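Local coordinates for CDP-glucose 4,6-dehydratase (Salmonella enterica subsp. enterica serovar Typhi, PDB 1WVG), which catalyses the NAD(+)-dependent conversion of CDP-D-glucose to CDP-4-dehydro-6-deoxy-D-glucose with loss of water, a step in building the sugars of the lipopolysaccharide O-antigen, at residues V128-D133 and A189-G194; S132-D137 and P156-K161. One frame throughout, in Å; residues are numbered along the deposited sequence.

Interaction 1: residues V128-D133 and A189-G194; sequences VNITSD and ASVRAG. With CXY (cytidine-5'-diphospho-beta-D-xylose), chain D; APR (adenosine-5-diphosphoribose), chain C.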
loop_
_atom_site.group_PDB
_atom_site.type_symbol
_atom_site.label_atom_id
_atom_site.label_comp_id
_atom_site.label_asym_id
_atom_site.label_seq_id
_atom_site.Cartn_x
_atom_site.Cartn_y
_atom_site.Cartn_z
ATOM N N VAL A 128 0.515 29.284 1.271
ATOM C CA VAL A 128 0.037 28.402 0.218
ATOM C C VAL A 128 1.198 28.030 -0.692
ATOM O O VAL A 128 1.613 28.814 -1.542
ATOM C CB VAL A 128 -1.117 28.972 -0.587
ATOM C CG1 VAL A 128 -1.549 27.947 -1.625
ATOM C CG2 VAL A 128 -2.290 29.301 0.354
ATOM N N ASN A 129 1.739 26.821 -0.496
ATOM C CA ASN A 129 2.862 26.323 -1.277
ATOM C C ASN A 129 2.397 25.593 -2.551
ATOM O O ASN A 129 1.844 24.507 -2.516
ATOM C CB ASN A 129 3.830 25.492 -0.386
ATOM C CG ASN A 129 4.921 24.743 -1.153
ATOM O OD1 ASN A 129 5.525 25.327 -2.042
ATOM N ND2 ASN A 129 5.179 23.461 -0.847
ATOM N N ILE A 130 2.617 26.198 -3.702
ATOM C CA ILE A 130 2.240 25.594 -4.949
ATOM C C ILE A 130 3.255 24.563 -5.413
ATOM O O ILE A 130 4.417 24.879 -5.700
ATOM C CB ILE A 130 2.123 26.630 -6.059
ATOM C CG1 ILE A 130 0.802 27.384 -5.919
ATOM C CG2 ILE A 130 2.169 25.874 -7.394
ATOM C CD1 ILE A 130 0.724 28.200 -4.658
ATOM N N THR A 131 2.832 23.303 -5.503
ATOM C CA THR A 131 3.762 22.289 -5.960
ATOM C C THR A 131 3.416 21.922 -7.405
ATOM O O THR A 131 3.513 22.753 -8.310
ATOM C CB THR A 131 3.955 21.099 -4.981
ATOM O OG1 THR A 131 2.725 20.411 -4.814
ATOM C CG2 THR A 131 4.435 21.611 -3.633
ATOM N N SER A 132 2.937 20.716 -7.640
ATOM C CA SER A 132 2.578 20.311 -8.993
ATOM C C SER A 132 1.858 18.975 -8.983
ATOM O O SER A 132 2.033 18.142 -8.068
ATOM C CB SER A 132 3.907 20.061 -9.695
ATOM O OG SER A 132 3.748 19.473 -10.975
ATOM N N ASP A 133 1.118 18.738 -10.047
ATOM C CA ASP A 133 0.457 17.446 -10.215
ATOM C C ASP A 133 1.535 16.361 -10.448
ATOM O O ASP A 133 1.304 15.167 -10.274
ATOM C CB ASP A 133 -0.638 17.467 -11.313
ATOM C CG ASP A 133 -0.236 17.870 -12.728
ATOM O OD1 ASP A 133 -1.054 18.007 -13.639
ATOM O OD2 ASP A 133 1.055 17.995 -12.924
ATOM N N ALA A 189 -0.370 25.147 3.559
ATOM C CA ALA A 189 -0.931 24.121 2.714
ATOM C C ALA A 189 -0.086 23.978 1.466
ATOM O O ALA A 189 0.466 24.974 1.036
ATOM C CB ALA A 189 -2.329 24.529 2.248
ATOM N N SER A 190 0.003 22.729 0.939
ATOM C CA SER A 190 0.657 22.351 -0.325
ATOM C C SER A 190 -0.471 22.054 -1.254
ATOM O O SER A 190 -1.355 21.285 -0.929
ATOM C CB SER A 190 1.597 21.173 -0.267
ATOM O OG SER A 190 2.785 21.601 0.388
ATOM N N VAL A 191 -0.483 22.755 -2.376
ATOM C CA VAL A 191 -1.544 22.644 -3.331
ATOM C C VAL A 191 -1.003 22.086 -4.626
ATOM O O VAL A 191 0.035 22.526 -5.116
ATOM C CB VAL A 191 -2.234 23.995 -3.487
ATOM C CG1 VAL A 191 -2.902 24.315 -2.156
ATOM C CG2 VAL A 191 -1.128 24.998 -3.713
ATOM N N ARG A 192 -1.709 21.081 -5.129
ATOM C CA ARG A 192 -1.303 20.377 -6.316
ATOM C C ARG A 192 -2.314 20.545 -7.387
ATOM O O ARG A 192 -3.395 19.907 -7.332
ATOM C CB ARG A 192 -1.113 18.880 -6.023
ATOM C CG ARG A 192 -0.362 18.701 -4.726
ATOM C CD ARG A 192 -0.601 17.365 -4.061
ATOM N NE ARG A 192 0.112 17.410 -2.800
ATOM C CZ ARG A 192 0.023 16.503 -1.840
ATOM N NH1 ARG A 192 -0.736 15.407 -1.993
ATOM N NH2 ARG A 192 0.726 16.700 -0.697
ATOM N N ALA A 193 -1.968 21.376 -8.376
ATOM C CA ALA A 193 -2.944 21.589 -9.446
ATOM C C ALA A 193 -2.748 20.657 -10.603
ATOM O O ALA A 193 -1.790 19.888 -10.608
ATOM C CB ALA A 193 -2.908 23.011 -9.933
ATOM N N GLY A 194 -3.678 20.735 -11.558
ATOM C CA GLY A 194 -3.611 19.937 -12.771
ATOM C C GLY A 194 -2.728 20.664 -13.813
ATOM O O GLY A 194 -1.728 21.308 -13.467
HETATM O O1B CXY D . 2.314 18.135 -18.411
HETATM P PB CXY D . 3.402 19.156 -18.681
HETATM O O2B CXY D . 4.721 18.555 -19.089
HETATM O "O1'" CXY D . 3.606 20.100 -17.350
HETATM O O3A CXY D . 2.653 19.954 -19.772
HETATM P PA CXY D . 2.904 20.100 -21.392
HETATM O O1A CXY D . 1.882 21.081 -21.846
HETATM O O2A CXY D . 4.299 20.494 -21.680
HETATM O O5D CXY D . 2.653 18.608 -21.887
HETATM C C5D CXY D . 1.299 18.140 -21.952
HETATM C C4D CXY D . 1.266 16.881 -22.785
HETATM O O4D CXY D . 1.149 17.277 -24.174
HETATM C C3D CXY D . 2.453 15.924 -22.675
HETATM O O3D CXY D . 2.131 14.493 -22.800
HETATM C C2D CXY D . 3.268 16.447 -23.871
HETATM O O2D CXY D . 4.173 15.422 -24.291
HETATM C C1D CXY D . 2.167 16.643 -24.888
HETATM N N1 CXY D . 2.545 17.512 -26.007
HETATM C C6 CXY D . 2.910 18.829 -25.777
HETATM C C5 CXY D . 3.235 19.652 -26.743
HETATM C C4 CXY D . 3.252 19.228 -28.100
HETATM N N3 CXY D . 2.860 17.890 -28.277
HETATM C C2 CXY D . 2.508 16.990 -27.286
HETATM N N4 CXY D . 3.573 19.913 -29.065
HETATM O O2 CXY D . 2.196 15.816 -27.514
HETATM C "C1'" CXY D . 2.714 21.200 -17.296
HETATM C "C2'" CXY D . 3.511 22.358 -16.750
HETATM C "C3'" CXY D . 3.975 21.948 -15.365
HETATM C "C4'" CXY D . 2.772 21.642 -14.473
HETATM C "C5'" CXY D . 1.911 20.567 -15.122
HETATM O "O2'" CXY D . 4.675 22.636 -17.558
HETATM O "O3'" CXY D . 4.681 23.044 -14.755
HETATM O "O4'" CXY D . 3.213 21.233 -13.180
HETATM O "O5'" CXY D . 1.548 20.945 -16.453
HETATM N N1 APR C . 13.716 33.127 -8.517
HETATM C C2 APR C . 12.531 33.782 -8.547
HETATM N N3 APR C . 11.518 33.593 -9.337
HETATM C C4 APR C . 11.735 32.574 -10.195
HETATM C C5 APR C . 12.846 31.797 -10.287
HETATM C C6 APR C . 13.918 32.107 -9.395
HETATM N N6 APR C . 15.089 31.457 -9.282
HETATM N N7 APR C . 12.690 30.834 -11.275
HETATM C C8 APR C . 11.485 31.064 -11.772
HETATM N N9 APR C . 10.867 32.105 -11.152
HETATM C "C1'" APR C . 9.558 32.683 -11.406
HETATM C "C2'" APR C . 9.480 33.259 -12.792
HETATM O "O2'" APR C . 10.181 34.511 -12.845
HETATM C "C3'" APR C . 7.961 33.409 -12.903
HETATM O "O3'" APR C . 7.369 34.522 -12.218
HETATM O "O4'" APR C . 8.614 31.661 -11.427
HETATM C "C4'" APR C . 7.525 32.064 -12.262
HETATM C "C5'" APR C . 7.353 30.930 -13.228
HETATM O "O5'" APR C . 6.190 31.228 -14.039
HETATM P PA APR C . 5.886 30.435 -15.429
HETATM O O1A APR C . 7.151 29.943 -16.117
HETATM O O2A APR C . 4.808 31.231 -16.201
HETATM O O3A APR C . 5.199 29.129 -14.878
HETATM P PB APR C . 3.681 28.977 -14.313
HETATM O O1B APR C . 2.931 28.168 -15.345
HETATM O O2B APR C . 3.111 30.299 -13.834
HETATM O O5D APR C . 3.985 28.168 -12.975
HETATM C C5D APR C . 3.678 28.801 -11.722
HETATM O O4D APR C . 2.793 26.740 -10.663
HETATM O O1D APR C . 2.575 24.779 -11.921
HETATM C C1D APR C . 3.359 25.486 -10.917
HETATM O O2D APR C . 5.689 24.769 -11.165
HETATM C C2D APR C . 4.723 25.785 -11.492
HETATM O O3D APR C . 5.599 26.565 -9.418
HETATM C C3D APR C . 5.146 27.006 -10.696
HETATM C C4D APR C . 3.841 27.765 -10.634
HETATM O O HOH W 1 0.603 21.258 -11.732
#

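Interaction 2: residues S132-D137 and P156-K161; sequences SDKCYD and PYSNSK. With CXY (cytidine-5'-diphospho-beta-D-xylose), chain D; APR (adenosine-5-diphosphoribose), chain C.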
loop_
_atom_site.group_PDB
_atom_site.type_symbol
_atom_site.label_atom_id
_atom_site.label_comp_id
_atom_site.label_asym_id
_atom_site.label_seq_id
_atom_site.Cartn_x
_atom_site.Cartn_y
_atom_site.Cartn_z
ATOM N N SER A 132 2.937 20.716 -7.640
ATOM C CA SER A 132 2.578 20.311 -8.993
ATOM C C SER A 132 1.858 18.975 -8.983
ATOM O O SER A 132 2.033 18.142 -8.068
ATOM C CB SER A 132 3.907 20.061 -9.695
ATOM O OG SER A 132 3.748 19.473 -10.975
ATOM N N ASP A 133 1.118 18.738 -10.047
ATOM C CA ASP A 133 0.457 17.446 -10.215
ATOM C C ASP A 133 1.535 16.361 -10.448
ATOM O O ASP A 133 1.304 15.167 -10.274
ATOM C CB ASP A 133 -0.638 17.467 -11.313
ATOM C CG ASP A 133 -0.236 17.870 -12.728
ATOM O OD1 ASP A 133 -1.054 18.007 -13.639
ATOM O OD2 ASP A 133 1.055 17.995 -12.924
ATOM N N LYS A 134 2.761 16.766 -10.796
ATOM C CA LYS A 134 3.846 15.828 -11.027
ATOM C C LYS A 134 4.581 15.373 -9.787
ATOM O O LYS A 134 5.549 14.625 -9.882
ATOM C CB LYS A 134 4.835 16.409 -12.019
ATOM C CG LYS A 134 4.063 16.777 -13.262
ATOM C CD LYS A 134 4.823 16.582 -14.547
ATOM C CE LYS A 134 4.293 17.512 -15.636
ATOM N NZ LYS A 134 2.823 17.512 -15.717
ATOM N N CYS A 135 4.154 15.814 -8.623
ATOM C CA CYS A 135 4.843 15.401 -7.388
ATOM C C CYS A 135 4.708 13.916 -7.042
ATOM O O CYS A 135 5.564 13.301 -6.352
ATOM C CB CYS A 135 4.438 16.276 -6.166
ATOM S SG CYS A 135 2.702 16.048 -5.654
ATOM N N TYR A 136 3.587 13.327 -7.498
ATOM C CA TYR A 136 3.309 11.933 -7.172
ATOM C C TYR A 136 4.132 10.948 -7.965
ATOM O O TYR A 136 4.350 11.096 -9.160
ATOM C CB TYR A 136 1.820 11.590 -7.437
ATOM C CG TYR A 136 0.805 12.361 -6.594
ATOM C CD1 TYR A 136 0.026 13.376 -7.163
ATOM C CD2 TYR A 136 0.596 12.063 -5.245
ATOM C CE1 TYR A 136 -0.908 14.093 -6.408
ATOM C CE2 TYR A 136 -0.335 12.768 -4.477
ATOM C CZ TYR A 136 -1.104 13.782 -5.057
ATOM O OH TYR A 136 -2.013 14.493 -4.306
ATOM N N ASP A 137 4.529 9.885 -7.305
ATOM C CA ASP A 137 5.223 8.838 -8.019
ATOM C C ASP A 137 4.233 8.388 -9.101
ATOM O O ASP A 137 3.109 8.031 -8.748
ATOM C CB ASP A 137 5.418 7.713 -6.973
ATOM C CG ASP A 137 6.070 6.533 -7.591
ATOM O OD1 ASP A 137 6.832 6.641 -8.519
ATOM O OD2 ASP A 137 5.669 5.401 -7.101
ATOM N N PRO A 156 13.776 15.553 -13.610
ATOM C CA PRO A 156 14.180 16.515 -12.562
ATOM C C PRO A 156 13.101 17.504 -12.094
ATOM O O PRO A 156 13.020 17.922 -10.935
ATOM C CB PRO A 156 15.387 17.255 -13.138
ATOM C CG PRO A 156 15.959 16.333 -14.225
ATOM C CD PRO A 156 14.853 15.371 -14.631
ATOM N N TYR A 157 12.259 17.907 -13.018
ATOM C CA TYR A 157 11.178 18.816 -12.647
ATOM C C TYR A 157 10.157 18.101 -11.731
ATOM O O TYR A 157 9.901 18.523 -10.602
ATOM C CB TYR A 157 10.466 19.373 -13.881
ATOM C CG TYR A 157 9.218 20.043 -13.402
ATOM C CD1 TYR A 157 9.304 21.226 -12.670
ATOM C CD2 TYR A 157 7.957 19.504 -13.667
ATOM C CE1 TYR A 157 8.148 21.876 -12.243
ATOM C CE2 TYR A 157 6.789 20.123 -13.218
ATOM C CZ TYR A 157 6.894 21.315 -12.491
ATOM O OH TYR A 157 5.767 21.965 -12.043
ATOM N N SER A 158 9.599 16.983 -12.216
ATOM C CA SER A 158 8.640 16.215 -11.434
ATOM C C SER A 158 9.171 15.931 -10.063
ATOM O O SER A 158 8.522 16.207 -9.058
ATOM C CB SER A 158 8.440 14.868 -12.062
ATOM O OG SER A 158 7.830 15.134 -13.298
ATOM N N ASN A 159 10.359 15.330 -10.065
ATOM C CA ASN A 159 11.062 14.943 -8.855
ATOM C C ASN A 159 11.371 16.123 -7.918
ATOM O O ASN A 159 11.326 15.980 -6.696
ATOM C CB ASN A 159 12.321 14.131 -9.232
ATOM C CG ASN A 159 12.948 13.473 -8.031
ATOM O OD1 ASN A 159 13.781 14.065 -7.351
ATOM N ND2 ASN A 159 12.527 12.243 -7.739
ATOM N N SER A 160 11.656 17.312 -8.481
ATOM C CA SER A 160 11.935 18.474 -7.641
ATOM C C SER A 160 10.689 18.899 -6.831
ATOM O O SER A 160 10.782 19.444 -5.730
ATOM C CB SER A 160 12.560 19.601 -8.464
ATOM O OG SER A 160 11.580 20.113 -9.359
ATOM N N LYS A 161 9.497 18.656 -7.410
ATOM C CA LYS A 161 8.163 18.974 -6.810
ATOM C C LYS A 161 7.797 17.992 -5.678
ATOM O O LYS A 161 7.176 18.308 -4.631
ATOM C CB LYS A 161 7.108 19.017 -7.908
ATOM C CG LYS A 161 7.342 20.213 -8.799
ATOM C CD LYS A 161 7.156 21.503 -8.018
ATOM C CE LYS A 161 7.342 22.708 -8.901
ATOM N NZ LYS A 161 6.519 23.832 -8.459
HETATM O O1B CXY D . 2.314 18.135 -18.411
HETATM P PB CXY D . 3.402 19.156 -18.681
HETATM O O2B CXY D . 4.721 18.555 -19.089
HETATM O "O1'" CXY D . 3.606 20.100 -17.350
HETATM O O3A CXY D . 2.653 19.954 -19.772
HETATM P PA CXY D . 2.904 20.100 -21.392
HETATM O O1A CXY D . 1.882 21.081 -21.846
HETATM O O2A CXY D . 4.299 20.494 -21.680
HETATM O O5D CXY D . 2.653 18.608 -21.887
HETATM C C5D CXY D . 1.299 18.140 -21.952
HETATM C C4D CXY D . 1.266 16.881 -22.785
HETATM O O4D CXY D . 1.149 17.277 -24.174
HETATM C C3D CXY D . 2.453 15.924 -22.675
HETATM O O3D CXY D . 2.131 14.493 -22.800
HETATM C C2D CXY D . 3.268 16.447 -23.871
HETATM O O2D CXY D . 4.173 15.422 -24.291
HETATM C C1D CXY D . 2.167 16.643 -24.888
HETATM N N1 CXY D . 2.545 17.512 -26.007
HETATM C C6 CXY D . 2.910 18.829 -25.777
HETATM C C5 CXY D . 3.235 19.652 -26.743
HETATM C C4 CXY D . 3.252 19.228 -28.100
HETATM N N3 CXY D . 2.860 17.890 -28.277
HETATM C C2 CXY D . 2.508 16.990 -27.286
HETATM N N4 CXY D . 3.573 19.913 -29.065
HETATM O O2 CXY D . 2.196 15.816 -27.514
HETATM C "C1'" CXY D . 2.714 21.200 -17.296
HETATM C "C2'" CXY D . 3.511 22.358 -16.750
HETATM C "C3'" CXY D . 3.975 21.948 -15.365
HETATM C "C4'" CXY D . 2.772 21.642 -14.473
HETATM C "C5'" CXY D . 1.911 20.567 -15.122
HETATM O "O2'" CXY D . 4.675 22.636 -17.558
HETATM O "O3'" CXY D . 4.681 23.044 -14.755
HETATM O "O4'" CXY D . 3.213 21.233 -13.180
HETATM O "O5'" CXY D . 1.548 20.945 -16.453
HETATM N N1 APR C . 13.716 33.127 -8.517
HETATM C C2 APR C . 12.531 33.782 -8.547
HETATM N N3 APR C . 11.518 33.593 -9.337
HETATM C C4 APR C . 11.735 32.574 -10.195
HETATM C C5 APR C . 12.846 31.797 -10.287
HETATM C C6 APR C . 13.918 32.107 -9.395
HETATM N N6 APR C . 15.089 31.457 -9.282
HETATM N N7 APR C . 12.690 30.834 -11.275
HETATM C C8 APR C . 11.485 31.064 -11.772
HETATM N N9 APR C . 10.867 32.105 -11.152
HETATM C "C1'" APR C . 9.558 32.683 -11.406
HETATM C "C2'" APR C . 9.480 33.259 -12.792
HETATM O "O2'" APR C . 10.181 34.511 -12.845
HETATM C "C3'" APR C . 7.961 33.409 -12.903
HETATM O "O3'" APR C . 7.369 34.522 -12.218
HETATM O "O4'" APR C . 8.614 31.661 -11.427
HETATM C "C4'" APR C . 7.525 32.064 -12.262
HETATM C "C5'" APR C . 7.353 30.930 -13.228
HETATM O "O5'" APR C . 6.190 31.228 -14.039
HETATM P PA APR C . 5.886 30.435 -15.429
HETATM O O1A APR C . 7.151 29.943 -16.117
HETATM O O2A APR C . 4.808 31.231 -16.201
HETATM O O3A APR C . 5.199 29.129 -14.878
HETATM P PB APR C . 3.681 28.977 -14.313
HETATM O O1B APR C . 2.931 28.168 -15.345
HETATM O O2B APR C . 3.111 30.299 -13.834
HETATM O O5D APR C . 3.985 28.168 -12.975
HETATM C C5D APR C . 3.678 28.801 -11.722
HETATM O O4D APR C . 2.793 26.740 -10.663
HETATM O O1D APR C . 2.575 24.779 -11.921
HETATM C C1D APR C . 3.359 25.486 -10.917
HETATM O O2D APR C . 5.689 24.769 -11.165
HETATM C C2D APR C . 4.723 25.785 -11.492
HETATM O O3D APR C . 5.599 26.565 -9.418
HETATM C C3D APR C . 5.146 27.006 -10.696
HETATM C C4D APR C . 3.841 27.765 -10.634
#

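Interaction 1: residues V128-D133 and A189-G194
Asn129 joins the strand 128-130 to the strand 189-193 through both its backbone polar atoms: its N donates to Ala189 O at 2.7 Å, and its O accepts from Val191 N at 2.9 Å. Thr131 N then donates to Val191 O at 2.9 Å. Bridges pairing Val128 with Ala189, Asn129 with Ser190 and Ile130 with Val191 make this a parallel pair, whose short axes diverge by 36°.

Side-chain polar contact falls on the face of Asn129 and Ser190. Asn129 ND2 reaches Ser190 OG at 3.3 Å, a bent bond whose acceptor lies 25° out of the amide plane. Beyond the bridges, Thr131 and Arg192 run side by side in the same direction, with Thr131 OG1 near the guanidinium plane at its edge; Glu165 of helix 156-175 hydrogen-bonds Thr131 OG1 and forms a salt bridge with Arg192.

Apolar contact occupies the other face. Val191 CG2 stands between its own backbone N and carbonyl carbon (chi1 of CG1 -66°), which places it 3.6 Å from Val128 CG1 and 3.8 Å from Ile130 CG1.

Beyond the last bridge, one water accepts from Asp133 N, donates to Gly194 O and lies 3.0 Å from O4' of the CDP-xylose. Ile130 CG2 approaches O4D of the ADP-ribose at 3.4 Å. The chemistry thus changes along the pair: a Rossmann-type core of regular backbone bonds and valine-isoleucine packing gives way, toward the C-terminal ends, to Ile130 and the loop after it, which meet the ADP-ribose and the CDP-xylose.

Interaction 2: residues S132-D137 and P156-K161
Tyr157 and Ser132 converge on O4' of the CDP-xylose: Tyr157 OH and Ser132 OG each hydrogen-bond it at 2.9 Å, while the two hydroxyl oxygens stand 3.4 Å apart. Tyr157 OH also bonds O2D of the ADP-ribose, part of the NAD(+) cofactor, which lies at the ring edge near its plane, so one phenol oxygen links CDP-xylose and ADP-ribose. Lys161 NZ grips the same ribose twice, donating to O2D and O3D at 3.0 Å each. Lys134 NZ donates to O1B of the sugar's diphosphate at 2.8 Å and forms a weak salt bridge with Asp133 OD2. Tyr157 and Lys161, four residues apart, form the Tyr-X-X-X-Lys pair of short-chain dehydrogenases/reductases.

The ligand-binding residues also brace one another. Lys134 N donates to Ser132 OG at 2.9 Å, closing an ST turn, and Ser132 CB rests on Lys161 CG at 3.6 Å. With CG anti to its backbone N (chi1 168°), the Tyr157 ring leaves the helix toward the ligands. In the second shell, Ser158 OG, bonded to Asp155, packs against Lys134 CB and CD, and Cys135 CB meets Lys161 O at 3.7 Å.

Segment 132-137 lies in the loop after strand 126-130, against the first turns of helix 156-175. Helices 93-98 and 100-121 pack against Pro156 and Tyr157, strand 187-197 contributes Arg192 beside Cys135, and Asn159 and Pro156 touch a second subunit.

The two contacts have centres about 10 Å apart and share Ser132 and Asp133, where strand 126-130 gives way to the loop leading to helix 156-175. Along the chain, 128-133 runs into 132-137, then 156-161 opens that helix and 189-194 follows on strand 187-197. Interaction 1 lies in the parallel sheet; interaction 2 joins the loop to the helix. Two probable hydrogen bonds tie them together: Arg192 NH1 to Tyr136 OH at 2.8 Å, and Lys161 NZ to Thr131 O at 3.2 Å. Both touch CDP-xylose and ADP-ribose, so the C-terminal ends of the strands, the loop and the helix meet where the two ligands lie side by side.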